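Local coordinates for protein hdh assembly factor Kustc1130 (PDB 6HIF) that probably serves as an assembly factor for hydrazine dehydrogenase, a multiheme enzyme of the anammox bacterium Kuenenia stuttgartiensis, and is seen here bound within a large complex, at residues Y26-I40 with L91-A105. Residues are numbered along the deposited sequence; the frame is centred on the assembly and turned at random.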
loop_
_atom_site.group_PDB
_atom_site.type_symbol
_atom_site.label_atom_id
_atom_site.label_comp_id
_atom_site.label_asym_id
_atom_site.label_seq_id
_atom_site.Cartn_x
_atom_site.Cartn_y
_atom_site.Cartn_z
ATOM N N TYR Y 26 -41.417 38.718 -25.292
ATOM C CA TYR Y 26 -40.723 40.032 -25.219
ATOM C C TYR Y 26 -41.441 40.938 -24.221
ATOM O O TYR Y 26 -42.667 41.041 -24.240
ATOM C CB TYR Y 26 -40.642 40.668 -26.609
ATOM C CG TYR Y 26 -39.995 42.029 -26.655
ATOM C CD1 TYR Y 26 -38.615 42.167 -26.687
ATOM C CD2 TYR Y 26 -40.759 43.184 -26.676
ATOM C CE1 TYR Y 26 -38.012 43.414 -26.736
ATOM C CE2 TYR Y 26 -40.173 44.439 -26.729
ATOM C CZ TYR Y 26 -38.794 44.554 -26.761
ATOM O OH TYR Y 26 -38.202 45.783 -26.815
ATOM N N ASP Y 27 -40.654 41.589 -23.354
ATOM C CA ASP Y 27 -41.163 42.511 -22.352
ATOM C C ASP Y 27 -40.827 43.942 -22.760
ATOM O O ASP Y 27 -39.656 44.286 -22.907
ATOM C CB ASP Y 27 -40.588 42.207 -20.967
ATOM C CG ASP Y 27 -41.250 41.021 -20.295
ATOM O OD1 ASP Y 27 -42.481 41.064 -20.118
ATOM O OD2 ASP Y 27 -40.531 40.061 -19.961
ATOM N N VAL Y 28 -41.873 44.756 -22.949
ATOM C CA VAL Y 28 -41.711 46.179 -23.199
ATOM C C VAL Y 28 -41.397 46.837 -21.859
ATOM O O VAL Y 28 -42.243 46.863 -20.967
ATOM C CB VAL Y 28 -42.960 46.795 -23.866
ATOM C CG1 VAL Y 28 -42.851 48.306 -24.013
ATOM C CG2 VAL Y 28 -43.270 46.158 -25.213
ATOM N N LYS Y 29 -40.162 47.332 -21.722
ATOM C CA LYS Y 29 -39.719 47.956 -20.487
ATOM C C LYS Y 29 -40.449 49.288 -20.313
ATOM O O LYS Y 29 -40.341 50.180 -21.154
ATOM C CB LYS Y 29 -38.196 48.125 -20.476
ATOM C CG LYS Y 29 -37.596 48.430 -19.109
ATOM C CD LYS Y 29 -36.192 48.998 -19.167
ATOM C CE LYS Y 29 -35.696 49.477 -17.818
ATOM N NZ LYS Y 29 -34.367 50.124 -17.918
ATOM N N PRO Y 30 -41.226 49.455 -19.219
ATOM C CA PRO Y 30 -42.015 50.670 -19.014
ATOM C C PRO Y 30 -41.110 51.862 -18.722
ATOM O O PRO Y 30 -40.000 51.690 -18.225
ATOM C CB PRO Y 30 -42.899 50.341 -17.801
ATOM C CG PRO Y 30 -42.136 49.263 -17.060
ATOM C CD PRO Y 30 -41.381 48.487 -18.121
ATOM N N ALA Y 31 -41.598 53.061 -19.064
ATOM C CA ALA Y 31 -40.895 54.301 -18.780
ATOM C C ALA Y 31 -41.120 54.683 -17.319
ATOM O O ALA Y 31 -42.170 54.378 -16.756
ATOM C CB ALA Y 31 -41.366 55.386 -19.717
ATOM N N LYS Y 32 -40.116 55.332 -16.713
ATOM C CA LYS Y 32 -40.220 55.820 -15.348
ATOM C C LYS Y 32 -40.189 57.344 -15.372
ATOM O O LYS Y 32 -39.247 57.940 -15.888
ATOM C CB LYS Y 32 -39.112 55.232 -14.468
ATOM C CG LYS Y 32 -39.558 54.759 -13.089
ATOM C CD LYS Y 32 -38.438 54.168 -12.246
ATOM C CE LYS Y 32 -38.880 53.738 -10.859
ATOM N NZ LYS Y 32 -37.771 53.790 -9.873
ATOM N N LEU Y 33 -41.247 57.961 -14.830
ATOM C CA LEU Y 33 -41.384 59.408 -14.817
ATOM C C LEU Y 33 -41.446 59.901 -13.375
ATOM O O LEU Y 33 -42.325 59.504 -12.614
ATOM C CB LEU Y 33 -42.649 59.803 -15.585
ATOM C CG LEU Y 33 -42.975 61.296 -15.608
ATOM C CD1 LEU Y 33 -42.053 62.044 -16.559
ATOM C CD2 LEU Y 33 -44.424 61.521 -16.006
ATOM N N TRP Y 34 -40.491 60.768 -13.024
ATOM C CA TRP Y 34 -40.480 61.470 -11.752
ATOM C C TRP Y 34 -41.069 62.859 -11.967
ATOM O O TRP Y 34 -40.659 63.563 -12.890
ATOM C CB TRP Y 34 -39.045 61.589 -11.228
ATOM C CG TRP Y 34 -38.305 60.299 -11.041
ATOM C CD1 TRP Y 34 -37.973 59.384 -12.000
ATOM C CD2 TRP Y 34 -37.750 59.807 -9.807
ATOM N NE1 TRP Y 34 -37.271 58.347 -11.445
ATOM C CE2 TRP Y 34 -37.115 58.580 -10.103
ATOM C CE3 TRP Y 34 -37.729 60.280 -8.489
ATOM C CZ2 TRP Y 34 -36.475 57.823 -9.121
ATOM C CZ3 TRP Y 34 -37.096 59.532 -7.521
ATOM C CH2 TRP Y 34 -36.477 58.320 -7.836
ATOM N N VAL Y 35 -42.030 63.243 -11.118
ATOM C CA VAL Y 35 -42.593 64.586 -11.179
ATOM C C VAL Y 35 -42.438 65.257 -9.814
ATOM O O VAL Y 35 -42.954 64.765 -8.812
ATOM C CB VAL Y 35 -44.056 64.602 -11.669
ATOM C CG1 VAL Y 35 -44.598 66.020 -11.779
ATOM C CG2 VAL Y 35 -44.222 63.878 -12.994
ATOM N N THR Y 36 -41.717 66.383 -9.799
ATOM C CA THR Y 36 -41.467 67.133 -8.578
ATOM C C THR Y 36 -42.246 68.445 -8.628
ATOM O O THR Y 36 -42.152 69.199 -9.599
ATOM C CB THR Y 36 -39.966 67.362 -8.361
ATOM O OG1 THR Y 36 -39.300 66.099 -8.392
ATOM C CG2 THR Y 36 -39.657 68.065 -7.057
ATOM N N ALA Y 37 -43.017 68.694 -7.564
ATOM C CA ALA Y 37 -43.812 69.903 -7.435
ATOM C C ALA Y 37 -43.097 70.880 -6.506
ATOM O O ALA Y 37 -42.895 70.593 -5.327
ATOM C CB ALA Y 37 -45.190 69.559 -6.924
ATOM N N ILE Y 38 -42.724 72.037 -7.061
ATOM C CA ILE Y 38 -41.953 73.031 -6.333
ATOM C C ILE Y 38 -42.777 74.311 -6.233
ATOM O O ILE Y 38 -43.546 74.630 -7.137
ATOM C CB ILE Y 38 -40.597 73.300 -7.022
ATOM C CG1 ILE Y 38 -40.012 72.066 -7.707
ATOM C CG2 ILE Y 38 -39.601 73.891 -6.044
ATOM C CD1 ILE Y 38 -38.856 72.385 -8.626
ATOM N N ALA Y 39 -42.593 75.037 -5.123
ATOM C CA ALA Y 39 -43.069 76.405 -4.980
ATOM C C ALA Y 39 -41.881 77.320 -4.676
ATOM O O ALA Y 39 -41.475 77.444 -3.521
ATOM C CB ALA Y 39 -44.124 76.467 -3.902
ATOM N N ILE Y 40 -41.346 77.954 -5.731
ATOM C CA ILE Y 40 -40.101 78.719 -5.722
ATOM C C ILE Y 40 -39.060 78.072 -4.808
ATOM O O ILE Y 40 -38.558 78.708 -3.881
ATOM C CB ILE Y 40 -40.304 80.223 -5.421
ATOM C CG1 ILE Y 40 -41.243 80.476 -4.236
ATOM C CG2 ILE Y 40 -40.739 80.971 -6.677
ATOM C CD1 ILE Y 40 -40.910 81.710 -3.428
ATOM N N LEU Y 91 -43.169 59.584 -23.970
ATOM C CA LEU Y 91 -42.255 58.615 -23.389
ATOM C C LEU Y 91 -42.125 57.409 -24.312
ATOM O O LEU Y 91 -43.120 56.871 -24.791
ATOM C CB LEU Y 91 -42.778 58.192 -22.012
ATOM C CG LEU Y 91 -42.714 59.260 -20.923
ATOM C CD1 LEU Y 91 -43.459 58.802 -19.677
ATOM C CD2 LEU Y 91 -41.274 59.612 -20.590
ATOM N N GLU Y 92 -40.874 56.998 -24.542
ATOM C CA GLU Y 92 -40.551 55.815 -25.323
ATOM C C GLU Y 92 -40.377 54.634 -24.372
ATOM O O GLU Y 92 -40.600 54.761 -23.171
ATOM C CB GLU Y 92 -39.260 56.046 -26.114
ATOM C CG GLU Y 92 -39.347 57.181 -27.117
ATOM C CD GLU Y 92 -40.197 56.859 -28.334
ATOM O OE1 GLU Y 92 -41.211 57.551 -28.541
ATOM O OE2 GLU Y 92 -39.843 55.916 -29.069
ATOM N N GLU Y 93 -39.961 53.490 -24.923
ATOM C CA GLU Y 93 -39.732 52.289 -24.140
ATOM C C GLU Y 93 -38.480 52.472 -23.288
ATOM O O GLU Y 93 -37.427 52.852 -23.797
ATOM C CB GLU Y 93 -39.595 51.083 -25.068
ATOM C CG GLU Y 93 -39.365 49.775 -24.333
ATOM C CD GLU Y 93 -39.024 48.583 -25.212
ATOM O OE1 GLU Y 93 -38.688 47.523 -24.648
ATOM O OE2 GLU Y 93 -39.091 48.715 -26.456
ATOM N N GLY Y 94 -38.624 52.208 -21.985
ATOM C CA GLY Y 94 -37.518 52.198 -21.039
ATOM C C GLY Y 94 -36.886 53.573 -20.836
ATOM O O GLY Y 94 -35.693 53.666 -20.563
ATOM N N ASN Y 95 -37.693 54.632 -20.970
ATOM C CA ASN Y 95 -37.233 55.994 -20.750
ATOM C C ASN Y 95 -37.257 56.299 -19.256
ATOM O O ASN Y 95 -38.118 55.807 -18.533
ATOM C CB ASN Y 95 -38.089 57.014 -21.508
ATOM C CG ASN Y 95 -37.732 57.147 -22.974
ATOM O OD1 ASN Y 95 -37.025 56.309 -23.529
ATOM N ND2 ASN Y 95 -38.218 58.198 -23.612
ATOM N N ILE Y 96 -36.289 57.106 -18.807
ATOM C CA ILE Y 96 -36.310 57.665 -17.466
ATOM C C ILE Y 96 -36.215 59.182 -17.596
ATOM O O ILE Y 96 -35.273 59.698 -18.197
ATOM C CB ILE Y 96 -35.198 57.075 -16.575
ATOM C CG1 ILE Y 96 -35.366 55.564 -16.390
ATOM C CG2 ILE Y 96 -35.151 57.789 -15.234
ATOM C CD1 ILE Y 96 -34.112 54.845 -15.962
ATOM N N LEU Y 97 -37.223 59.880 -17.062
ATOM C CA LEU Y 97 -37.280 61.330 -17.147
ATOM C C LEU Y 97 -37.716 61.898 -15.801
ATOM O O LEU Y 97 -38.689 61.430 -15.207
ATOM C CB LEU Y 97 -38.248 61.740 -18.263
ATOM C CG LEU Y 97 -38.352 63.240 -18.537
ATOM C CD1 LEU Y 97 -37.110 63.746 -19.247
ATOM C CD2 LEU Y 97 -39.595 63.552 -19.357
ATOM N N PHE Y 98 -36.964 62.899 -15.335
ATOM C CA PHE Y 98 -37.345 63.702 -14.186
ATOM C C PHE Y 98 -37.942 65.007 -14.700
ATOM O O PHE Y 98 -37.346 65.679 -15.541
ATOM C CB PHE Y 98 -36.137 63.970 -13.285
ATOM C CG PHE Y 98 -35.589 62.776 -12.544
ATOM C CD1 PHE Y 98 -35.038 61.700 -13.226
ATOM C CD2 PHE Y 98 -35.597 62.741 -11.157
ATOM C CE1 PHE Y 98 -34.528 60.606 -12.541
ATOM C CE2 PHE Y 98 -35.082 61.650 -10.472
ATOM C CZ PHE Y 98 -34.550 60.583 -11.164
ATOM N N VAL Y 99 -39.138 65.335 -14.202
ATOM C CA VAL Y 99 -39.814 66.569 -14.561
ATOM C C VAL Y 99 -39.963 67.414 -13.299
ATOM O O VAL Y 99 -40.391 66.921 -12.252
ATOM C CB VAL Y 99 -41.164 66.303 -15.258
ATOM C CG1 VAL Y 99 -42.020 67.557 -15.360
ATOM C CG2 VAL Y 99 -40.974 65.681 -16.631
ATOM N N SER Y 100 -39.575 68.689 -13.416
ATOM C CA SER Y 100 -39.631 69.622 -12.303
ATOM C C SER Y 100 -40.518 70.803 -12.676
ATOM O O SER Y 100 -40.181 71.577 -13.570
ATOM C CB SER Y 100 -38.250 70.078 -11.924
ATOM O OG SER Y 100 -38.182 70.348 -10.535
ATOM N N LEU Y 101 -41.656 70.921 -11.983
ATOM C CA LEU Y 101 -42.625 71.965 -12.275
ATOM C C LEU Y 101 -42.760 72.884 -11.064
ATOM O O LEU Y 101 -43.047 72.421 -9.960
ATOM C CB LEU Y 101 -43.970 71.323 -12.640
ATOM C CG LEU Y 101 -43.991 70.515 -13.937
ATOM C CD1 LEU Y 101 -45.213 69.614 -13.988
ATOM C CD2 LEU Y 101 -43.935 71.418 -15.163
ATOM N N ASP Y 102 -42.535 74.185 -11.292
ATOM C CA ASP Y 102 -42.684 75.191 -10.253
ATOM C C ASP Y 102 -44.028 75.894 -10.417
ATOM O O ASP Y 102 -44.373 76.329 -11.513
ATOM C CB ASP Y 102 -41.537 76.201 -10.267
ATOM C CG ASP Y 102 -41.496 77.056 -9.012
ATOM O OD1 ASP Y 102 -41.105 76.518 -7.957
ATOM O OD2 ASP Y 102 -41.868 78.248 -9.096
ATOM N N LEU Y 103 -44.767 76.014 -9.307
ATOM C CA LEU Y 103 -46.126 76.532 -9.336
ATOM C C LEU Y 103 -46.157 77.964 -8.811
ATOM O O LEU Y 103 -47.229 78.533 -8.627
ATOM C CB LEU Y 103 -47.034 75.619 -8.505
ATOM C CG LEU Y 103 -47.602 74.405 -9.240
ATOM C CD1 LEU Y 103 -46.554 73.307 -9.378
ATOM C CD2 LEU Y 103 -48.834 73.873 -8.522
ATOM N N GLY Y 104 -44.970 78.536 -8.577
ATOM C CA GLY Y 104 -44.851 79.926 -8.170
ATOM C C GLY Y 104 -44.990 80.101 -6.660
ATOM O O GLY Y 104 -45.184 79.129 -5.930
ATOM N N ALA Y 105 -44.904 81.364 -6.221
ATOM C CA ALA Y 105 -44.858 81.721 -4.811
ATOM C C ALA Y 105 -46.234 81.590 -4.163
ATOM O O ALA Y 105 -46.333 81.456 -2.944
ATOM C CB ALA Y 105 -44.305 83.115 -4.656
#
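Trp34 and Phe98 lie side by side on neighbouring strands, their rings stacked face to face. The five-membered ring of Trp34 sits 3.7 Å, centroid to centroid, from the Phe98 ring, with the planes 12° apart, and Trp34 CB rides over the Phe98 face. Both side chains start with CG anti to the carbonyl carbon (chi1 -58° and -69°), which turns the two rings the same way. With an alanine replacing Trp34, Phe98 would probably lose the cover over one face and a gap open beside heme c. Beneath the rings, strand 96-102 pairs parallel with strand 31-39 as an edge strand, within this chain, of one sheet of a beta sandwich; backbone bonds run from Lys32 to Leu103. On the other face Leu33 CD1 fills the notch between Leu97 CD2 (4.0 Å) and Val99 CG2 (3.8 Å), and Ile75 and Val89 from the second sheet close over this leucine layer. Before the strands, the extended Glu93 side chain reaches back along Val28 CG1 until OE1 accepts from Lys29 N at 3.3 Å; a basic residue of another protein chain pairs with OE2. Past their far ends, Ile40 CD1 rests on Ala105 CB.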